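Local atomic coordinates of probable M18 family aminopeptidase 1 (Thermotoga maritima, PDB entry 2GLF), a protein that probably acts as a zinc-dependent aminopeptidase of the M18 family, removing amino acids from the N-terminal ends of peptides. Residues Lys38-Ile43 with Thr256-Leu261; Ser47-Leu52 with Ala75-Asp80; Pro96-Lys101 with Glu182-Ile187; Ile300-Met303 with Asp308-Phe311. All coordinates share one frame; numbering follows the deposited sequence.

Interaction 1: Lys38-Ile43 with Thr256-Leu261; sequences KEIKRI and TALRAL
Leu258 projects one forked side chain from helix 248-263 toward Ile40 and Ile43, which stand one turn apart on helix 33-45. Its CD1 branch does most of the touching: Leu258 CD1 comes to 3.6 Å from Ile43 CD1 and 3.8 Å from Ile43 CG2. The branch point is used as well, since Leu258 CG lies 4.1 Å from Ile40 CG2. Roughly anti placement of CG to the backbone N (chi1 -152°) swings the leucine out to bridge the two isoleucines, each of which crosses it obliquely. Branching at CB suits Ile40 and Ile43, because CG2 can meet the leucine close to the helix while the longer arm of Ile43 extends to its CD1. Were Leu258 an alanine, both isoleucines would probably lose this cross-helix contact and a gap would be likely to open between the helices. The two helices pack in the alpha/beta metallopeptidase domain, over the same strand 270-275 of its central sheet: Ile40 touches Phe274 there, while Ala257 and Leu261 touch Val272. Helix 248-263 also carries, near its start, Asp249, which belongs to both manganese sites seen at the metal centre. Further out, Phe26 of helix 13-29 packs on Glu39, Ile40 and Ile43. Polar groups lie beyond this apolar patch: the carboxylate of Glu39 forms salt bridges with Arg42 on its own helix and with Lys29. Arg259, the next residue along from Leu258, forms a salt bridge with Glu22.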
loop_
_atom_site.group_PDB
_atom_site.type_symbol
_atom_site.label_atom_id
_atom_site.label_comp_id
_atom_site.label_asym_id
_atom_site.label_seq_id
_atom_site.Cartn_x
_atom_site.Cartn_y
_atom_site.Cartn_z
ATOM N N LYS A 38 22.912 -39.681 31.024
ATOM C CA LYS A 38 24.111 -40.154 31.715
ATOM C C LYS A 38 24.117 -39.735 33.183
ATOM O O LYS A 38 24.447 -40.527 34.067
ATOM C CB LYS A 38 25.374 -39.607 31.045
ATOM C CG LYS A 38 26.628 -39.857 31.859
ATOM C CD LYS A 38 27.805 -39.033 31.375
ATOM C CE LYS A 38 28.930 -39.043 32.402
ATOM N NZ LYS A 38 28.475 -38.529 33.732
ATOM N N GLU A 39 23.751 -38.485 33.434
ATOM C CA GLU A 39 23.730 -37.954 34.783
ATOM C C GLU A 39 22.603 -38.576 35.610
ATOM O O GLU A 39 22.755 -38.800 36.813
ATOM C CB GLU A 39 23.592 -36.432 34.719
ATOM C CG GLU A 39 23.870 -35.712 36.022
ATOM C CD GLU A 39 25.079 -36.263 36.750
ATOM O OE1 GLU A 39 26.022 -36.741 36.080
ATOM O OE2 GLU A 39 25.086 -36.204 37.997
ATOM N N ILE A 40 21.479 -38.869 34.961
ATOM C CA ILE A 40 20.336 -39.467 35.645
ATOM C C ILE A 40 20.617 -40.932 35.961
ATOM O O ILE A 40 20.247 -41.430 37.024
ATOM C CB ILE A 40 19.050 -39.354 34.782
ATOM C CG1 ILE A 40 18.710 -37.879 34.572
ATOM C CG2 ILE A 40 17.869 -40.041 35.475
ATOM C CD1 ILE A 40 17.534 -37.652 33.646
ATOM N N LYS A 41 21.278 -41.621 35.041
ATOM C CA LYS A 41 21.601 -43.022 35.259
ATOM C C LYS A 41 22.544 -43.124 36.448
ATOM O O LYS A 41 22.312 -43.914 37.356
ATOM C CB LYS A 41 22.258 -43.635 34.020
ATOM C CG LYS A 41 22.549 -45.125 34.167
ATOM C CD LYS A 41 23.178 -45.717 32.910
ATOM C CE LYS A 41 23.418 -47.218 33.055
ATOM N NZ LYS A 41 24.350 -47.537 34.170
ATOM N N ARG A 42 23.602 -42.317 36.442
ATOM C CA ARG A 42 24.573 -42.306 37.533
ATOM C C ARG A 42 23.858 -42.155 38.868
ATOM O O ARG A 42 24.078 -42.939 39.789
ATOM C CB ARG A 42 25.564 -41.151 37.353
ATOM C CG ARG A 42 26.305 -40.769 38.623
ATOM C CD ARG A 42 27.106 -39.504 38.444
ATOM N NE ARG A 42 27.172 -38.741 39.685
ATOM C CZ ARG A 42 26.137 -38.101 40.223
ATOM N NH1 ARG A 42 24.953 -38.129 39.626
ATOM N NH2 ARG A 42 26.279 -37.432 41.360
ATOM N N ILE A 43 23.015 -41.133 38.969
ATOM C CA ILE A 43 22.246 -40.880 40.182
ATOM C C ILE A 43 21.440 -42.125 40.538
ATOM O O ILE A 43 21.328 -42.496 41.707
ATOM C CB ILE A 43 21.273 -39.701 39.976
ATOM C CG1 ILE A 43 22.060 -38.394 39.913
ATOM C CG2 ILE A 43 20.216 -39.679 41.082
ATOM C CD1 ILE A 43 21.213 -37.192 39.588
ATOM N N THR A 256 13.444 -32.273 39.512
ATOM C CA THR A 256 12.516 -32.296 40.638
ATOM C C THR A 256 11.801 -33.639 40.747
ATOM O O THR A 256 11.558 -34.122 41.848
ATOM C CB THR A 256 11.457 -31.169 40.540
ATOM O OG1 THR A 256 10.912 -31.127 39.213
ATOM C CG2 THR A 256 12.076 -29.828 40.893
ATOM N N ALA A 257 11.467 -34.239 39.608
ATOM C CA ALA A 257 10.795 -35.533 39.607
ATOM C C ALA A 257 11.777 -36.632 40.012
ATOM O O ALA A 257 11.420 -37.558 40.735
ATOM C CB ALA A 257 10.218 -35.825 38.235
ATOM N N LEU A 258 13.015 -36.528 39.540
ATOM C CA LEU A 258 14.036 -37.506 39.879
ATOM C C LEU A 258 14.210 -37.508 41.397
ATOM O O LEU A 258 14.197 -38.561 42.037
ATOM C CB LEU A 258 15.367 -37.135 39.228
ATOM C CG LEU A 258 16.356 -38.255 38.899
ATOM C CD1 LEU A 258 17.753 -37.677 38.932
ATOM C CD2 LEU A 258 16.246 -39.401 39.886
ATOM N N ARG A 259 14.369 -36.320 41.972
ATOM C CA ARG A 259 14.548 -36.198 43.412
ATOM C C ARG A 259 13.329 -36.683 44.185
ATOM O O ARG A 259 13.462 -37.231 45.278
ATOM C CB ARG A 259 14.877 -34.748 43.787
ATOM C CG ARG A 259 16.266 -34.295 43.333
ATOM C CD ARG A 259 17.366 -35.064 44.056
ATOM N NE ARG A 259 17.326 -34.775 45.481
ATOM C CZ ARG A 259 17.665 -33.605 46.010
ATOM N NH1 ARG A 259 18.082 -32.620 45.228
ATOM N NH2 ARG A 259 17.547 -33.407 47.314
ATOM N N ALA A 260 12.142 -36.488 43.621
ATOM C CA ALA A 260 10.917 -36.934 44.271
ATOM C C ALA A 260 10.884 -38.458 44.244
ATOM O O ALA A 260 10.652 -39.104 45.265
ATOM C CB ALA A 260 9.705 -36.371 43.551
ATOM N N LEU A 261 11.132 -39.027 43.068
ATOM C CA LEU A 261 11.138 -40.476 42.894
ATOM C C LEU A 261 12.024 -41.128 43.931
ATOM O O LEU A 261 11.639 -42.111 44.559
ATOM C CB LEU A 261 11.659 -40.859 41.502
ATOM C CG LEU A 261 11.812 -42.366 41.249
ATOM C CD1 LEU A 261 10.430 -42.993 41.228
ATOM C CD2 LEU A 261 12.522 -42.643 39.937
#

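Interaction 2: Ser47-Leu52 with Ala75-Asp80; sequences SGFVPL and AFRVVD
Phe49 and Ala75 mark the closest passage of the two backbones, yet their CA atoms remain 8.5 Å apart, too far for strand pairing. Strand 64-67 fills the interval, bonding through its backbone to Leu52 on one side and to Phe76 on the other, while Phe49 itself sits in the loop just before strand 50-51. Over this distance the Phe49 ring does the reaching. With CG lying beside the backbone N (chi1 -82°), the ring is directed at strand 73-77 and approaches it obliquely: Phe49 CE2 is 3.3 Å from the carbonyl oxygen Phe76 O and 4.2 Å from Ala75 CB. The contact belongs to one side of the mixed central sheet, where 50-51 is one of the two outermost strands within the chain. Arg77 offers its stem, Arg77 CG lying 3.8 Å from Phe49 CZ, then bends at chi3 (61°), and its guanidinium plane stands 81° from the ring plane. The charged end is bound by the carbonyl oxygens of Leu261 and Ala264. Leu261 and Leu262 of helix 248-263 also pack on the ring. A serine in place of Phe49 would probably take the ring's contact from the Arg77 stem and the Ala75 methyl and open a gap beside helix 248-263.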
loop_
_atom_site.group_PDB
_atom_site.type_symbol
_atom_site.label_atom_id
_atom_site.label_comp_id
_atom_site.label_asym_id
_atom_site.label_seq_id
_atom_site.Cartn_x
_atom_site.Cartn_y
_atom_site.Cartn_z
ATOM N N SER A 47 21.750 -44.802 44.942
ATOM C CA SER A 47 20.328 -44.976 45.244
ATOM C C SER A 47 19.903 -46.446 45.175
ATOM O O SER A 47 18.879 -46.830 45.740
ATOM C CB SER A 47 19.472 -44.167 44.261
ATOM O OG SER A 47 19.777 -42.789 44.335
ATOM N N GLY A 48 20.676 -47.254 44.459
ATOM C CA GLY A 48 20.387 -48.672 44.361
ATOM C C GLY A 48 19.486 -49.173 43.251
ATOM O O GLY A 48 18.765 -50.152 43.440
ATOM N N PHE A 49 19.508 -48.531 42.095
ATOM C CA PHE A 49 18.673 -48.991 40.998
ATOM C C PHE A 49 19.485 -49.912 40.099
ATOM O O PHE A 49 20.721 -49.851 40.089
ATOM C CB PHE A 49 18.174 -47.814 40.159
ATOM C CG PHE A 49 16.975 -47.105 40.727
ATOM C CD1 PHE A 49 17.051 -46.431 41.938
ATOM C CD2 PHE A 49 15.781 -47.058 40.006
ATOM C CE1 PHE A 49 15.957 -45.712 42.418
ATOM C CE2 PHE A 49 14.683 -46.344 40.476
ATOM C CZ PHE A 49 14.770 -45.669 41.682
ATOM N N VAL A 50 18.791 -50.758 39.344
ATOM C CA VAL A 50 19.447 -51.663 38.404
ATOM C C VAL A 50 18.647 -51.745 37.113
ATOM O O VAL A 50 17.424 -51.573 37.110
ATOM C CB VAL A 50 19.606 -53.089 38.970
ATOM C CG1 VAL A 50 20.593 -53.080 40.116
ATOM C CG2 VAL A 50 18.257 -53.632 39.415
ATOM N N PRO A 51 19.332 -52.012 35.992
ATOM C CA PRO A 51 18.714 -52.122 34.668
ATOM C C PRO A 51 17.599 -53.165 34.623
ATOM O O PRO A 51 17.839 -54.339 34.908
ATOM C CB PRO A 51 19.883 -52.534 33.775
ATOM C CG PRO A 51 21.068 -51.976 34.478
ATOM C CD PRO A 51 20.776 -52.278 35.916
ATOM N N LEU A 52 16.387 -52.746 34.266
ATOM C CA LEU A 52 15.271 -53.686 34.153
ATOM C C LEU A 52 15.790 -54.873 33.339
ATOM O O LEU A 52 16.736 -54.723 32.570
ATOM C CB LEU A 52 14.097 -53.025 33.422
ATOM C CG LEU A 52 12.826 -53.856 33.244
ATOM C CD1 LEU A 52 12.287 -54.218 34.605
ATOM C CD2 LEU A 52 11.784 -53.072 32.459
ATOM N N ALA A 75 12.444 -44.739 34.847
ATOM C CA ALA A 75 12.829 -45.317 36.124
ATOM C C ALA A 75 11.595 -45.643 36.943
ATOM O O ALA A 75 10.737 -44.788 37.145
ATOM C CB ALA A 75 13.713 -44.352 36.891
ATOM N N PHE A 76 11.499 -46.883 37.408
ATOM C CA PHE A 76 10.357 -47.276 38.212
ATOM C C PHE A 76 10.766 -47.744 39.596
ATOM O O PHE A 76 11.941 -47.990 39.883
ATOM C CB PHE A 76 9.566 -48.407 37.547
ATOM C CG PHE A 76 9.172 -48.126 36.131
ATOM C CD1 PHE A 76 9.929 -48.628 35.071
ATOM C CD2 PHE A 76 8.050 -47.347 35.848
ATOM C CE1 PHE A 76 9.575 -48.358 33.756
ATOM C CE2 PHE A 76 7.688 -47.070 34.531
ATOM C CZ PHE A 76 8.449 -47.574 33.484
ATOM N N ARG A 77 9.760 -47.835 40.453
ATOM C CA ARG A 77 9.902 -48.328 41.811
ATOM C C ARG A 77 8.635 -49.150 41.985
ATOM O O ARG A 77 7.680 -48.722 42.635
ATOM C CB ARG A 77 9.964 -47.181 42.828
ATOM C CG ARG A 77 11.333 -46.546 42.933
ATOM C CD ARG A 77 11.396 -45.521 44.045
ATOM N NE ARG A 77 11.125 -46.117 45.349
ATOM C CZ ARG A 77 11.016 -45.423 46.482
ATOM N NH1 ARG A 77 11.155 -44.104 46.475
ATOM N NH2 ARG A 77 10.752 -46.049 47.623
ATOM N N VAL A 78 8.621 -50.314 41.335
ATOM C CA VAL A 78 7.487 -51.220 41.404
ATOM C C VAL A 78 7.411 -51.655 42.853
ATOM O O VAL A 78 8.406 -52.106 43.427
ATOM C CB VAL A 78 7.696 -52.441 40.501
ATOM C CG1 VAL A 78 6.534 -53.389 40.646
ATOM C CG2 VAL A 78 7.825 -51.994 39.058
ATOM N N VAL A 79 6.231 -51.510 43.442
ATOM C CA VAL A 79 6.038 -51.836 44.841
ATOM C C VAL A 79 4.798 -52.694 45.072
ATOM O O VAL A 79 4.514 -53.110 46.195
ATOM C CB VAL A 79 5.960 -50.523 45.657
ATOM C CG1 VAL A 79 5.568 -50.791 47.086
ATOM C CG2 VAL A 79 7.316 -49.827 45.622
ATOM N N ASP A 80 4.065 -52.969 44.002
ATOM C CA ASP A 80 2.867 -53.788 44.102
ATOM C C ASP A 80 2.556 -54.367 42.728
ATOM O O ASP A 80 3.394 -54.321 41.826
ATOM C CB ASP A 80 1.685 -52.951 44.585
ATOM C CG ASP A 80 0.588 -53.799 45.212
ATOM O OD1 ASP A 80 0.301 -54.896 44.683
ATOM O OD2 ASP A 80 0.004 -53.368 46.229
#

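Interaction 3: Pro96-Lys101 with Glu182-Ile187; sequences PRLDFK and ENLMLI
Charge pairing joins Lys101 to Glu182: the long lysine chain, extended beyond CG, spans the width of the intervening strand to bring Lys101 NZ within 2.6 Å of Glu182 OE2, on that oxygen's syn lone pair. The glutamate starts off pointing away and reaches back by a bend at chi2 (-62°). Each has a further mate: Lys115 on Glu182 OE1, Asp340 of a second subunit on Lys101. Within the strand, Arg97 NH1 bridges to the syn lone pair of Asp99 OD1 at 2.7 Å, nearly in the guanidinium plane; Asp99 also pairs with Lys362 of the second subunit. Strand 97-108 and strand 185-189, which the second segment enters after a 3-10 turn at 182-183, belong to the six-stranded antiparallel sheet with strand 111-119 between them, so only side chains span the distance. Apolar contacts fill the rest, leucines suiting these buried places. Leu98 CD2 and Leu184 CD1 are 4.0 Å apart, the leucines crossing at about a right angle, and an inverse gamma turn centred on Leu184 leads into strand 185-189. Leu186 CD1 comes to the edge of the Phe100 ring, near its plane, 3.9 Å from Phe100 CE1, while Phe114 stacks with that ring.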
loop_
_atom_site.group_PDB
_atom_site.type_symbol
_atom_site.label_atom_id
_atom_site.label_comp_id
_atom_site.label_asym_id
_atom_site.label_seq_id
_atom_site.Cartn_x
_atom_site.Cartn_y
_atom_site.Cartn_z
ATOM N N PRO A 96 15.784 -26.734 23.086
ATOM C CA PRO A 96 16.163 -26.056 21.845
ATOM C C PRO A 96 17.686 -25.888 21.803
ATOM O O PRO A 96 18.328 -25.609 22.824
ATOM C CB PRO A 96 15.400 -24.738 21.944
ATOM C CG PRO A 96 14.105 -25.178 22.579
ATOM C CD PRO A 96 14.591 -26.105 23.688
ATOM N N ARG A 97 18.260 -26.081 20.622
ATOM C CA ARG A 97 19.703 -25.986 20.449
ATOM C C ARG A 97 20.023 -25.777 18.975
ATOM O O ARG A 97 19.168 -25.365 18.188
ATOM C CB ARG A 97 20.344 -27.292 20.909
ATOM C CG ARG A 97 19.720 -28.522 20.235
ATOM C CD ARG A 97 20.288 -29.815 20.785
ATOM N NE ARG A 97 19.268 -30.849 20.981
ATOM C CZ ARG A 97 18.818 -31.666 20.031
ATOM N NH1 ARG A 97 19.293 -31.588 18.794
ATOM N NH2 ARG A 97 17.889 -32.568 20.323
ATOM N N LEU A 98 21.271 -26.067 18.621
ATOM C CA LEU A 98 21.735 -25.982 17.244
ATOM C C LEU A 98 22.472 -27.297 16.992
ATOM O O LEU A 98 23.241 -27.744 17.841
ATOM C CB LEU A 98 22.705 -24.813 17.051
ATOM C CG LEU A 98 22.239 -23.377 17.304
ATOM C CD1 LEU A 98 23.419 -22.429 17.090
ATOM C CD2 LEU A 98 21.088 -23.017 16.378
ATOM N N ASP A 99 22.222 -27.924 15.845
ATOM C CA ASP A 99 22.885 -29.178 15.501
ATOM C C ASP A 99 23.829 -28.979 14.327
ATOM O O ASP A 99 23.472 -28.324 13.355
ATOM C CB ASP A 99 21.876 -30.260 15.092
ATOM C CG ASP A 99 20.996 -30.732 16.237
ATOM O OD1 ASP A 99 21.398 -30.606 17.416
ATOM O OD2 ASP A 99 19.897 -31.260 15.941
ATOM N N PHE A 100 25.029 -29.537 14.418
ATOM C CA PHE A 100 25.983 -29.467 13.317
ATOM C C PHE A 100 25.309 -30.224 12.164
ATOM O O PHE A 100 24.701 -31.271 12.387
ATOM C CB PHE A 100 27.269 -30.225 13.681
ATOM C CG PHE A 100 28.336 -29.389 14.344
ATOM C CD1 PHE A 100 28.019 -28.244 15.063
ATOM C CD2 PHE A 100 29.669 -29.791 14.280
ATOM C CE1 PHE A 100 29.013 -27.515 15.709
ATOM C CE2 PHE A 100 30.661 -29.073 14.922
ATOM C CZ PHE A 100 30.334 -27.931 15.638
ATOM N N LYS A 101 25.399 -29.712 10.942
ATOM C CA LYS A 101 24.816 -30.426 9.807
ATOM C C LYS A 101 25.703 -31.637 9.535
ATOM O O LYS A 101 26.786 -31.751 10.100
ATOM C CB LYS A 101 24.781 -29.544 8.561
ATOM C CG LYS A 101 23.634 -28.559 8.517
ATOM C CD LYS A 101 23.535 -27.917 7.147
ATOM C CE LYS A 101 22.343 -26.983 7.057
ATOM N NZ LYS A 101 22.350 -26.242 5.766
ATOM N N GLU A 182 20.284 -20.479 8.042
ATOM C CA GLU A 182 21.462 -20.805 7.244
ATOM C C GLU A 182 22.733 -20.061 7.656
ATOM O O GLU A 182 23.842 -20.499 7.342
ATOM C CB GLU A 182 21.183 -20.540 5.767
ATOM C CG GLU A 182 20.611 -21.721 5.017
ATOM C CD GLU A 182 21.549 -22.914 5.004
ATOM O OE1 GLU A 182 22.755 -22.729 4.735
ATOM O OE2 GLU A 182 21.077 -24.040 5.255
ATOM N N ASN A 183 22.573 -18.942 8.356
ATOM C CA ASN A 183 23.718 -18.153 8.786
ATOM C C ASN A 183 24.182 -18.444 10.206
ATOM O O ASN A 183 25.110 -17.807 10.688
ATOM C CB ASN A 183 23.426 -16.652 8.667
ATOM C CG ASN A 183 23.260 -16.198 7.231
ATOM O OD1 ASN A 183 23.876 -16.745 6.322
ATOM N ND2 ASN A 183 22.438 -15.175 7.026
ATOM N N LEU A 184 23.539 -19.381 10.888
ATOM C CA LEU A 184 23.954 -19.708 12.249
ATOM C C LEU A 184 25.128 -20.679 12.148
ATOM O O LEU A 184 24.972 -21.887 12.318
ATOM C CB LEU A 184 22.788 -20.337 13.023
ATOM C CG LEU A 184 21.581 -19.394 13.129
ATOM C CD1 LEU A 184 20.373 -20.107 13.714
ATOM C CD2 LEU A 184 21.970 -18.199 13.986
HETATM N N MSE A 185 26.304 -20.136 11.854
HETATM C CA MSE A 185 27.508 -20.940 11.711
HETATM C C MSE A 185 28.577 -20.473 12.687
HETATM O O MSE A 185 28.882 -19.283 12.749
HETATM C CB MSE A 185 28.038 -20.808 10.287
HETATM C CG MSE A 185 26.951 -20.492 9.277
HETATM SE SE MSE A 185 27.547 -20.545 7.439
HETATM C CE MSE A 185 28.438 -18.831 7.351
ATOM N N LEU A 186 29.148 -21.392 13.457
ATOM C CA LEU A 186 30.196 -20.989 14.386
ATOM C C LEU A 186 31.528 -20.977 13.654
ATOM O O LEU A 186 31.731 -21.719 12.687
ATOM C CB LEU A 186 30.287 -21.926 15.604
ATOM C CG LEU A 186 29.400 -23.163 15.722
ATOM C CD1 LEU A 186 29.772 -23.915 16.984
ATOM C CD2 LEU A 186 27.937 -22.765 15.745
ATOM N N ILE A 187 32.429 -20.118 14.115
ATOM C CA ILE A 187 33.749 -20.010 13.519
ATOM C C ILE A 187 34.608 -21.196 13.965
ATOM O O ILE A 187 34.834 -21.401 15.155
ATOM C CB ILE A 187 34.419 -18.687 13.928
ATOM C CG1 ILE A 187 33.544 -17.514 13.475
ATOM C CG2 ILE A 187 35.801 -18.590 13.309
ATOM C CD1 ILE A 187 34.112 -16.151 13.787
#

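Interaction 4: Ile300-Met303 with Asp308-Phe311; sequences ILKM and DSEF
Leu301 and Ser309 meet at the peptide group that follows the serine: Leu301 CD1 rests 4.2 Å from Ser309 O, the carbonyl oxygen of that flat unit. Beside the leucine, Lys302 uses its aliphatic stem, with Lys302 CD 4.4 Å from Ser309 CB. Three successive torsions near -60° (chi1 -63°) curl the lysine round, which lets its middle carbons pass the serine before the amino group continues outward. A small side chain suits Ser309, which is buried beneath this stem. Two successive helices are joined here by a short loop: helix 292-303 leads into helix 310-318, and the serine between them (phi 79°, psi -77°) has the angles of a classic gamma turn, with a weak bond from Glu310 N to Asp308 O. Leu301, an apolar residue facing the following helix, continues onto Val312, Leu313 and Val316. The lysine end is held by Ala306 O and by a salt bridge to Asp308 of the second subunit, while Asp308 of this chain pairs with Lys302 of the fourth subunit. This head-to-tail, cyclic pattern, with Glu310 packing on Glu310 of both neighbouring subunits, is consistent with three copies of the turn gathered round a threefold axis of the twelve-chain assembly.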
loop_
_atom_site.group_PDB
_atom_site.type_symbol
_atom_site.label_atom_id
_atom_site.label_comp_id
_atom_site.label_asym_id
_atom_site.label_seq_id
_atom_site.Cartn_x
_atom_site.Cartn_y
_atom_site.Cartn_z
ATOM N N ILE A 300 7.761 -55.351 32.614
ATOM C CA ILE A 300 7.482 -55.462 34.036
ATOM C C ILE A 300 6.274 -56.366 34.278
ATOM O O ILE A 300 6.252 -57.137 35.242
ATOM C CB ILE A 300 7.230 -54.059 34.654
ATOM C CG1 ILE A 300 8.536 -53.254 34.633
ATOM C CG2 ILE A 300 6.676 -54.187 36.086
ATOM C CD1 ILE A 300 8.389 -51.834 35.127
ATOM N N LEU A 301 5.278 -56.276 33.401
ATOM C CA LEU A 301 4.080 -57.098 33.533
ATOM C C LEU A 301 4.382 -58.588 33.360
ATOM O O LEU A 301 3.896 -59.419 34.137
ATOM C CB LEU A 301 3.017 -56.661 32.520
ATOM C CG LEU A 301 2.251 -55.385 32.882
ATOM C CD1 LEU A 301 1.271 -55.041 31.769
ATOM C CD2 LEU A 301 1.510 -55.589 34.197
ATOM N N LYS A 302 5.179 -58.923 32.346
ATOM C CA LYS A 302 5.539 -60.316 32.093
ATOM C C LYS A 302 6.272 -60.848 33.307
ATOM O O LYS A 302 6.045 -61.980 33.734
ATOM C CB LYS A 302 6.443 -60.430 30.869
ATOM C CG LYS A 302 5.782 -59.978 29.591
ATOM C CD LYS A 302 4.536 -60.794 29.282
ATOM C CE LYS A 302 4.884 -62.233 28.950
ATOM N NZ LYS A 302 3.673 -63.007 28.569
HETATM N N MSE A 303 7.146 -60.013 33.861
HETATM C CA MSE A 303 7.914 -60.387 35.036
HETATM C C MSE A 303 7.007 -60.680 36.228
HETATM O O MSE A 303 7.383 -61.418 37.132
HETATM C CB MSE A 303 8.907 -59.285 35.384
HETATM C CG MSE A 303 9.927 -59.047 34.290
HETATM SE SE MSE A 303 11.257 -57.749 34.794
HETATM C CE MSE A 303 12.741 -58.935 35.216
ATOM N N ASP A 308 -1.895 -62.325 29.179
ATOM C CA ASP A 308 -2.235 -61.753 27.877
ATOM C C ASP A 308 -1.396 -60.522 27.546
ATOM O O ASP A 308 -1.101 -60.261 26.382
ATOM C CB ASP A 308 -3.713 -61.383 27.834
ATOM C CG ASP A 308 -4.200 -61.105 26.431
ATOM O OD1 ASP A 308 -3.649 -60.203 25.764
ATOM O OD2 ASP A 308 -5.143 -61.792 25.996
ATOM N N SER A 309 -1.036 -59.758 28.572
ATOM C CA SER A 309 -0.194 -58.571 28.408
ATOM C C SER A 309 -0.912 -57.323 27.902
ATOM O O SER A 309 -1.195 -56.410 28.676
ATOM C CB SER A 309 0.987 -58.893 27.487
ATOM O OG SER A 309 1.882 -57.804 27.405
ATOM N N GLU A 310 -1.191 -57.270 26.605
ATOM C CA GLU A 310 -1.879 -56.118 26.040
ATOM C C GLU A 310 -3.216 -55.912 26.752
ATOM O O GLU A 310 -3.684 -54.787 26.895
ATOM C CB GLU A 310 -2.104 -56.319 24.542
ATOM C CG GLU A 310 -2.355 -55.031 23.777
ATOM C CD GLU A 310 -1.281 -53.985 24.031
ATOM O OE1 GLU A 310 -0.086 -54.350 24.054
ATOM O OE2 GLU A 310 -1.628 -52.797 24.200
ATOM N N PHE A 311 -3.818 -57.008 27.211
ATOM C CA PHE A 311 -5.097 -56.955 27.915
ATOM C C PHE A 311 -4.923 -56.528 29.370
ATOM O O PHE A 311 -5.790 -55.864 29.944
ATOM C CB PHE A 311 -5.780 -58.321 27.869
ATOM C CG PHE A 311 -6.982 -58.425 28.767
ATOM C CD1 PHE A 311 -8.096 -57.624 28.553
ATOM C CD2 PHE A 311 -6.994 -59.320 29.831
ATOM C CE1 PHE A 311 -9.208 -57.714 29.388
ATOM C CE2 PHE A 311 -8.097 -59.416 30.668
ATOM C CZ PHE A 311 -9.205 -58.613 30.447
#

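From the N terminus, helix 33-45 opens the long loop that interaction 1 closes at helix 248-263. Directly after helix 33-45 the chain enters interaction 2, a short loop from outermost strand 50-51 to strand 73-77, two places further into the central sheet. Interaction 3 then brings strand 185-189 back beside strand 97-108, across strand 111-119 of the separate antiparallel sheet. Both fall within the span of interaction 1; interaction 4 follows in series, closing the short loop between helices 292-303 and 310-318, and none cross. Interactions 1 and 2 touch, Leu261 CD2 packing on Ala75 CB at 3.7 Å; interaction 2 also meets interaction 4 through Phe76 and Ile300. Interaction 3 stands apart but, like interaction 4, touches the second subunit.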